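PDB 4K2E: transcriptional activator HlyU from Vibrio cholerae, which activates transcription of the hemolysin gene hlyA by binding DNA as a winged-helix regulator, and may promote expression of other virulence determinants. Local coordinates for residues A[68-80]-A[87-99]. Numbering follows the deposited sequence.
Sequences HLAWLRRDGLVNT and VFYTLSSTEVKAM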
ATOM      1  N   HIS A  68      10.330 -12.187   7.076  1.00 35.77           N
ATOM      2  CA  HIS A  68       9.785 -11.306   6.043  1.00 31.60           C
ATOM      3  C   HIS A  68       9.435 -12.113   4.800  1.00 32.74           C
ATOM      4  O   HIS A  68       8.366 -11.931   4.205  1.00 34.36           O
ATOM      5  CB  HIS A  68      10.789 -10.191   5.694  1.00 34.33           C
ATOM      6  CG  HIS A  68      11.081  -9.296   6.850  1.00 43.65           C
ATOM      7  ND1 HIS A  68      10.090  -8.597   7.505  1.00 43.94           N
ATOM      8  CD2 HIS A  68      12.230  -9.030   7.509  1.00 47.64           C
ATOM      9  CE1 HIS A  68      10.624  -7.914   8.500  1.00 45.61           C
ATOM     10  NE2 HIS A  68      11.919  -8.163   8.526  1.00 48.76           N
ATOM     11  N   LEU A  69      10.349 -12.989   4.395  1.00 35.05           N
ATOM     12  CA  LEU A  69      10.107 -13.796   3.220  1.00 31.13           C
ATOM     13  C   LEU A  69       8.917 -14.712   3.457  1.00 32.91           C
ATOM     14  O   LEU A  69       8.117 -14.961   2.544  1.00 34.84           O
ATOM     15  CB  LEU A  69      11.348 -14.607   2.833  1.00 33.26           C
ATOM     16  CG  LEU A  69      12.570 -13.802   2.368  1.00 35.54           C
ATOM     17  CD1 LEU A  69      13.803 -14.723   2.257  1.00 36.04           C
ATOM     18  CD2 LEU A  69      12.341 -13.051   1.051  1.00 35.22           C
ATOM     19  N   ALA A  70       8.775 -15.182   4.690  1.00 32.45           N
ATOM     20  CA  ALA A  70       7.711 -16.114   5.025  1.00 33.70           C
ATOM     21  C   ALA A  70       6.338 -15.441   4.861  1.00 35.37           C
ATOM     22  O   ALA A  70       5.386 -16.051   4.339  1.00 35.08           O
ATOM     23  CB  ALA A  70       7.886 -16.632   6.415  1.00 36.72           C
ATOM     24  N   TRP A  71       6.250 -14.202   5.338  1.00 35.14           N
ATOM     25  CA  TRP A  71       5.062 -13.384   5.153  1.00 35.52           C
ATOM     26  C   TRP A  71       4.773 -13.174   3.670  1.00 35.29           C
ATOM     27  O   TRP A  71       3.646 -13.403   3.221  1.00 33.75           O
ATOM     28  CB  TRP A  71       5.252 -12.046   5.881  1.00 39.46           C
ATOM     29  CG  TRP A  71       4.014 -11.147   5.974  1.00 37.60           C
ATOM     30  CD1 TRP A  71       3.149 -10.807   4.965  1.00 38.68           C
ATOM     31  CD2 TRP A  71       3.579 -10.435   7.131  1.00 37.29           C
ATOM     32  NE1 TRP A  71       2.185  -9.932   5.444  1.00 35.44           N
ATOM     33  CE2 TRP A  71       2.435  -9.690   6.767  1.00 37.41           C
ATOM     34  CE3 TRP A  71       4.047 -10.357   8.447  1.00 40.42           C
ATOM     35  CZ2 TRP A  71       1.749  -8.891   7.677  1.00 41.79           C
ATOM     36  CZ3 TRP A  71       3.362  -9.565   9.346  1.00 45.46           C
ATOM     37  CH2 TRP A  71       2.230  -8.842   8.953  1.00 44.05           C
ATOM     38  N   LEU A  72       5.780 -12.787   2.890  1.00 31.83           N
ATOM     39  CA  LEU A  72       5.535 -12.570   1.468  1.00 25.74           C
ATOM     40  C   LEU A  72       5.083 -13.864   0.738  1.00 38.30           C
ATOM     41  O   LEU A  72       4.285 -13.798  -0.190  1.00 33.85           O
ATOM     42  CB  LEU A  72       6.753 -11.944   0.775  1.00 26.88           C
ATOM     43  CG  LEU A  72       7.202 -10.582   1.296  1.00 30.13           C
ATOM     44  CD1 LEU A  72       8.547 -10.206   0.662  1.00 25.12           C
ATOM     45  CD2 LEU A  72       6.109  -9.449   1.048  1.00 27.36           C
ATOM     46  N   ARG A  73       5.606 -15.022   1.152  1.00 31.87           N
ATOM     47  CA  ARG A  73       5.229 -16.322   0.570  1.00 29.76           C
ATOM     48  C   ARG A  73       3.761 -16.607   0.962  1.00 37.88           C
ATOM     49  O   ARG A  73       2.928 -16.974   0.136  1.00 38.42           O
ATOM     50  CB  ARG A  73       6.132 -17.457   1.082  1.00 30.14           C
ATOM     51  CG  ARG A  73       7.563 -17.420   0.513  1.00 34.30           C
ATOM     52  CD  ARG A  73       8.226 -18.805   0.353  1.00 39.22           C
ATOM     53  NE  ARG A  73       8.188 -19.672   1.527  1.00 44.44           N
ATOM     54  CZ  ARG A  73       8.926 -19.469   2.609  1.00 47.42           C
ATOM     55  NH1 ARG A  73       9.736 -18.415   2.689  1.00 49.31           N
ATOM     56  NH2 ARG A  73       8.853 -20.306   3.611  1.00 38.15           N
ATOM     57  N   ARG A  74       3.471 -16.422   2.239  1.00 35.59           N
ATOM     58  CA  ARG A  74       2.173 -16.777   2.792  1.00 36.44           C
ATOM     59  C   ARG A  74       1.040 -15.986   2.108  1.00 39.95           C
ATOM     60  O   ARG A  74      -0.000 -16.554   1.769  1.00 41.22           O
ATOM     61  CB  ARG A  74       2.155 -16.519   4.298  1.00 34.26           C
ATOM     62  CG  ARG A  74       0.787 -16.738   4.925  1.00 40.39           C
ATOM     63  CD  ARG A  74       0.846 -16.661   6.428  1.00 35.61           C
ATOM     64  NE  ARG A  74       1.363 -15.373   6.863  1.00 38.88           N
ATOM     65  CZ  ARG A  74       2.492 -15.201   7.542  1.00 43.79           C
ATOM     66  NH1 ARG A  74       3.259 -16.246   7.877  1.00 38.51           N
ATOM     67  NH2 ARG A  74       2.857 -13.979   7.900  1.00 37.11           N
ATOM     68  N   ASP A  75       1.281 -14.708   1.842  1.00 36.39           N
ATOM     69  CA  ASP A  75       0.242 -13.894   1.215  1.00 42.61           C
ATOM     70  C   ASP A  75       0.290 -13.854  -0.296  1.00 41.22           C
ATOM     71  O   ASP A  75      -0.501 -13.160  -0.923  1.00 40.77           O
ATOM     72  CB  ASP A  75       0.217 -12.491   1.823  1.00 42.00           C
ATOM     73  CG  ASP A  75      -0.358 -12.502   3.202  1.00 40.51           C
ATOM     74  OD1 ASP A  75      -1.111 -13.441   3.465  1.00 43.34           O
ATOM     75  OD2 ASP A  75      -0.037 -11.625   4.025  1.00 45.00           O
ATOM     76  N   GLY A  76       1.221 -14.598  -0.884  1.00 40.99           N
ATOM     77  CA  GLY A  76       1.247 -14.800  -2.322  1.00 41.01           C
ATOM     78  C   GLY A  76       1.900 -13.706  -3.139  1.00 39.56           C
ATOM     79  O   GLY A  76       1.568 -13.547  -4.312  1.00 44.92           O
ATOM     80  N   LEU A  77       2.833 -12.954  -2.549  1.00 32.11           N
ATOM     81  CA  LEU A  77       3.414 -11.804  -3.250  1.00 27.16           C
ATOM     82  C   LEU A  77       4.699 -12.226  -3.989  1.00 34.59           C
ATOM     83  O   LEU A  77       5.246 -11.485  -4.805  1.00 32.60           O
ATOM     84  CB  LEU A  77       3.739 -10.682  -2.280  1.00 26.27           C
ATOM     85  CG  LEU A  77       2.491  -9.833  -1.909  1.00 33.31           C
ATOM     86  CD1 LEU A  77       1.740 -10.435  -0.771  1.00 33.79           C
ATOM     87  CD2 LEU A  77       2.925  -8.445  -1.589  1.00 34.22           C
ATOM     88  N   VAL A  78       5.143 -13.431  -3.686  1.00 36.78           N
ATOM     89  CA  VAL A  78       6.459 -13.882  -4.111  1.00 37.04           C
ATOM     90  C   VAL A  78       6.419 -15.370  -4.479  1.00 38.25           C
ATOM     91  O   VAL A  78       5.647 -16.138  -3.900  1.00 38.06           O
ATOM     92  CB  VAL A  78       7.379 -13.552  -2.923  1.00 39.22           C
ATOM     93  CG1 VAL A  78       7.983 -14.728  -2.326  1.00 42.11           C
ATOM     94  CG2 VAL A  78       8.255 -12.341  -3.210  1.00 34.58           C
ATOM     95  N   ASN A  79       7.202 -15.767  -5.484  1.00 38.48           N
ATOM     96  CA  ASN A  79       7.366 -17.175  -5.846  1.00 42.99           C
ATOM     97  C   ASN A  79       8.789 -17.638  -5.565  1.00 39.83           C
ATOM     98  O   ASN A  79       9.733 -16.833  -5.559  1.00 42.92           O
ATOM     99  CB  ASN A  79       7.083 -17.418  -7.330  1.00 49.04           C
ATOM    100  CG  ASN A  79       5.613 -17.275  -7.686  1.00 55.34           C
ATOM    101  OD1 ASN A  79       4.728 -17.729  -6.956  1.00 53.55           O
ATOM    102  ND2 ASN A  79       5.351 -16.655  -8.828  1.00 58.50           N
ATOM    103  N   THR A  80       8.944 -18.944  -5.350  1.00 43.11           N
ATOM    104  CA  THR A  80      10.271 -19.483  -5.081  1.00 46.16           C
ATOM    105  C   THR A  80      10.647 -20.606  -6.010  1.00 47.79           C
ATOM    106  O   THR A  80       9.793 -21.319  -6.514  1.00 45.25           O
ATOM    107  CB  THR A  80      10.386 -20.054  -3.667  1.00 44.19           C
ATOM    108  OG1 THR A  80       9.338 -20.999  -3.444  1.00 54.30           O
ATOM    109  CG2 THR A  80      10.290 -18.942  -2.653  1.00 45.55           C
ATOM    110  N   VAL A  87      17.930 -20.701  -2.693  1.00 56.00           N
ATOM    111  CA  VAL A  87      16.525 -20.398  -2.952  1.00 52.41           C
ATOM    112  C   VAL A  87      16.421 -19.052  -3.640  1.00 48.07           C
ATOM    113  O   VAL A  87      17.011 -18.058  -3.192  1.00 49.47           O
ATOM    114  CB  VAL A  87      15.639 -20.429  -1.674  1.00 56.84           C
ATOM    115  CG1 VAL A  87      14.195 -20.241  -2.037  1.00 53.17           C
ATOM    116  CG2 VAL A  87      15.796 -21.756  -0.936  1.00 57.91           C
ATOM    117  N   PHE A  88      15.699 -19.048  -4.752  1.00 46.70           N
ATOM    118  CA  PHE A  88      15.536 -17.889  -5.610  1.00 44.70           C
ATOM    119  C   PHE A  88      14.117 -17.374  -5.537  1.00 40.26           C
ATOM    120  O   PHE A  88      13.175 -18.133  -5.736  1.00 41.50           O
ATOM    121  CB  PHE A  88      15.793 -18.273  -7.064  1.00 47.97           C
ATOM    122  CG  PHE A  88      17.245 -18.407  -7.409  1.00 50.43           C
ATOM    123  CD1 PHE A  88      18.085 -17.287  -7.388  1.00 51.49           C
ATOM    124  CD2 PHE A  88      17.776 -19.640  -7.754  1.00 59.29           C
ATOM    125  CE1 PHE A  88      19.430 -17.404  -7.710  1.00 55.14           C
ATOM    126  CE2 PHE A  88      19.112 -19.766  -8.070  1.00 57.02           C
ATOM    127  CZ  PHE A  88      19.940 -18.649  -8.057  1.00 60.34           C
ATOM    128  N   TYR A  89      13.986 -16.074  -5.324  1.00 44.64           N
ATOM    129  CA  TYR A  89      12.676 -15.436  -5.181  1.00 44.84           C
ATOM    130  C   TYR A  89      12.344 -14.559  -6.384  1.00 44.57           C
ATOM    131  O   TYR A  89      13.241 -13.910  -6.928  1.00 46.80           O
ATOM    132  CB  TYR A  89      12.692 -14.564  -3.921  1.00 40.54           C
ATOM    133  CG  TYR A  89      12.450 -15.359  -2.669  1.00 47.05           C
ATOM    134  CD1 TYR A  89      13.445 -16.152  -2.103  1.00 41.34           C
ATOM    135  CD2 TYR A  89      11.209 -15.348  -2.069  1.00 46.45           C
ATOM    136  CE1 TYR A  89      13.190 -16.906  -0.956  1.00 46.39           C
ATOM    137  CE2 TYR A  89      10.947 -16.079  -0.936  1.00 45.14           C
ATOM    138  CZ  TYR A  89      11.935 -16.846  -0.373  1.00 41.62           C
ATOM    139  OH  TYR A  89      11.621 -17.562   0.753  1.00 44.38           O
ATOM    140  N   THR A  90      11.070 -14.524  -6.786  1.00 39.53           N
ATOM    141  CA  THR A  90      10.621 -13.564  -7.804  1.00 36.26           C
ATOM    142  C   THR A  90       9.269 -12.981  -7.355  1.00 39.62           C
ATOM    143  O   THR A  90       8.602 -13.565  -6.511  1.00 36.28           O
ATOM    144  CB  THR A  90      10.367 -14.226  -9.153  1.00 39.32           C
ATOM    145  OG1 THR A  90       9.747 -15.488  -8.939  1.00 43.46           O
ATOM    146  CG2 THR A  90      11.659 -14.450  -9.927  1.00 43.69           C
ATOM    147  N   LEU A  91       8.834 -11.874  -7.950  1.00 40.19           N
ATOM    148  CA  LEU A  91       7.459 -11.385  -7.670  1.00 37.16           C
ATOM    149  C   LEU A  91       6.466 -12.325  -8.312  1.00 43.93           C
ATOM    150  O   LEU A  91       6.771 -12.963  -9.329  1.00 42.74           O
ATOM    151  CB  LEU A  91       7.264  -9.998  -8.256  1.00 37.52           C
ATOM    152  CG  LEU A  91       8.180  -8.927  -7.677  1.00 35.42           C
ATOM    153  CD1 LEU A  91       7.848  -7.559  -8.291  1.00 38.97           C
ATOM    154  CD2 LEU A  91       8.084  -8.852  -6.152  1.00 34.95           C
ATOM    155  N   SER A  92       5.257 -12.373  -7.763  1.00 38.90           N
ATOM    156  CA  SER A  92       4.255 -13.330  -8.193  1.00 47.29           C
ATOM    157  C   SER A  92       3.151 -12.684  -9.027  1.00 52.29           C
ATOM    158  O   SER A  92       3.121 -12.806 -10.249  1.00 57.05           O
ATOM    159  CB  SER A  92       3.592 -13.952  -6.971  1.00 52.15           C
ATOM    160  OG  SER A  92       2.695 -13.007  -6.383  1.00 56.01           O
ATOM    161  N   SER A  93       2.243 -12.004  -8.343  1.00 54.38           N
ATOM    162  CA  SER A  93       0.974 -11.586  -8.941  1.00 60.02           C
ATOM    163  C   SER A  93       1.091 -10.375  -9.853  1.00 54.90           C
ATOM    164  O   SER A  93       2.021  -9.582  -9.724  1.00 48.92           O
ATOM    165  CB  SER A  93      -0.039 -11.275  -7.841  1.00 58.01           C
ATOM    166  OG  SER A  93       0.337 -10.112  -7.123  1.00 60.91           O
ATOM    167  N   THR A  94       0.130 -10.247 -10.765  1.00 53.77           N
ATOM    168  CA  THR A  94      -0.029  -9.067 -11.612  1.00 53.21           C
ATOM    169  C   THR A  94      -0.144  -7.817 -10.751  1.00 51.06           C
ATOM    170  O   THR A  94       0.424  -6.768 -11.080  1.00 46.99           O
ATOM    171  CB  THR A  94      -1.313  -9.175 -12.462  1.00 57.84           C
ATOM    172  OG1 THR A  94      -1.550 -10.544 -12.807  1.00 64.96           O
ATOM    173  CG2 THR A  94      -1.192  -8.359 -13.735  1.00 59.21           C
ATOM    174  N   GLU A  95      -0.888  -7.937  -9.648  1.00 53.04           N
ATOM    175  CA  GLU A  95      -1.152  -6.803  -8.771  1.00 48.08           C
ATOM    176  C   GLU A  95       0.125  -6.339  -8.103  1.00 41.48           C
ATOM    177  O   GLU A  95       0.405  -5.133  -8.069  1.00 41.66           O
ATOM    178  CB  GLU A  95      -2.197  -7.130  -7.680  1.00 44.71           C
ATOM    179  CG  GLU A  95      -3.601  -7.411  -8.196  1.00 45.99           C
ATOM    180  CD  GLU A  95      -3.736  -8.772  -8.859  1.00 54.15           C
ATOM    181  OE1 GLU A  95      -3.016  -9.720  -8.462  1.00 52.39           O
ATOM    182  OE2 GLU A  95      -4.560  -8.880  -9.789  1.00 61.18           O
ATOM    183  N   VAL A  96       0.898  -7.271  -7.542  1.00 37.79           N
ATOM    184  CA  VAL A  96       2.096  -6.808  -6.872  1.00 34.96           C
ATOM    185  C   VAL A  96       3.111  -6.233  -7.871  1.00 35.84           C
ATOM    186  O   VAL A  96       3.704  -5.193  -7.601  1.00 35.17           O
ATOM    187  CB  VAL A  96       2.731  -7.822  -5.865  1.00 49.92           C
ATOM    188  CG1 VAL A  96       3.469  -8.943  -6.568  1.00 47.29           C
ATOM    189  CG2 VAL A  96       3.704  -7.083  -4.966  1.00 52.67           C
ATOM    190  N   LYS A  97       3.284  -6.880  -9.016  1.00 42.66           N
ATOM    191  CA  LYS A  97       4.162  -6.345 -10.054  1.00 45.69           C
ATOM    192  C   LYS A  97       3.759  -4.919 -10.456  1.00 44.05           C
ATOM    193  O   LYS A  97       4.596  -4.033 -10.502  1.00 39.84           O
ATOM    194  CB  LYS A  97       4.177  -7.250 -11.287  1.00 45.10           C
ATOM    195  CG  LYS A  97       4.739  -8.621 -11.037  1.00 45.02           C
ATOM    196  CD  LYS A  97       4.687  -9.462 -12.320  1.00 47.36           C
ATOM    197  CE  LYS A  97       5.229 -10.866 -12.065  1.00 51.63           C
ATOM    198  NZ  LYS A  97       5.247 -11.675 -13.343  1.00 57.33           N
ATOM    199  N   ALA A  98       2.474  -4.705 -10.727  1.00 42.27           N
ATOM    200  CA  ALA A  98       1.977  -3.368 -11.078  1.00 42.60           C
ATOM    201  C   ALA A  98       2.237  -2.344  -9.960  1.00 38.14           C
ATOM    202  O   ALA A  98       2.670  -1.193 -10.204  1.00 40.78           O
ATOM    203  CB  ALA A  98       0.488  -3.437 -11.425  1.00 40.67           C
ATOM    204  N   MET A  99       2.010  -2.765  -8.717  1.00 37.06           N
ATOM    205  CA  MET A  99       2.196  -1.835  -7.615  1.00 37.12           C
ATOM    206  C   MET A  99       3.678  -1.497  -7.414  1.00 37.11           C
ATOM    207  O   MET A  99       4.019  -0.343  -7.199  1.00 34.54           O
ATOM    208  CB  MET A  99       1.550  -2.367  -6.328  1.00 43.23           C
ATOM    209  CG  MET A  99       1.697  -1.426  -5.124  1.00 46.22           C
ATOM    210  SD  MET A  99       0.872   0.185  -5.332  1.00 78.94           S
ATOM    211  CE  MET A  99      -0.773  -0.317  -5.878  1.00 52.84           C
TER
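The ring of Tyr89, on strand 86-91, lies between Leu69 of helix 62-74 and Thr80 of strand 78-83, clasped by methyl groups. Leu69 CD2 sits over one face, 4.0 Å from the Tyr89 ring centroid, and Thr80 CG2 covers the opposite face at 3.6 Å from that centroid; both are CH-pi contacts. With CG2 anti to its carbonyl carbon and OG1 at chi1 53°, Thr80 turns its methyl rather than its hydroxyl to the ring. Val78 CG1 meets the ring edge in its plane, 3.3 Å from Tyr89 CD2. Tyrosine suits the place because its ring offers two apolar faces to these methyls while its OH reaches the exposed Arg73. The Arg73 side chain, bent at chi2 and chi3, crosses the tyrosine at about a right angle; NH1 gives OH a weak hydrogen bond (2.8 Å, 121° at the hydrogen).

One residue along each strand, Asn79 and Thr90 form an antiparallel hydrogen-bonded pair, with Asn79 N 2.8 Å from Thr90 O and a reciprocal bond from Thr90 N. Gly76, lacking a side chain, easily takes the positive phi of the Schellman motif that closes the helix; Leu77 leads on into the strand. Ser92 N donates to Leu77 O (3.1 Å), approaching from above the carbonyl plane. The Leu77 and Val96 side chains cross at about a right angle, Leu77 CD2 touching Val96 CG2 at 3.7 Å, and Ser93 OG caps the next helix by accepting from Val96 N (2.9 Å).

The arrangement fastens the wing hairpin to helix 62-74, probably the recognition helix as in ArsR-type relatives. Since the arginine bond is bent, apolar contacts probably matter more to the ring's placement.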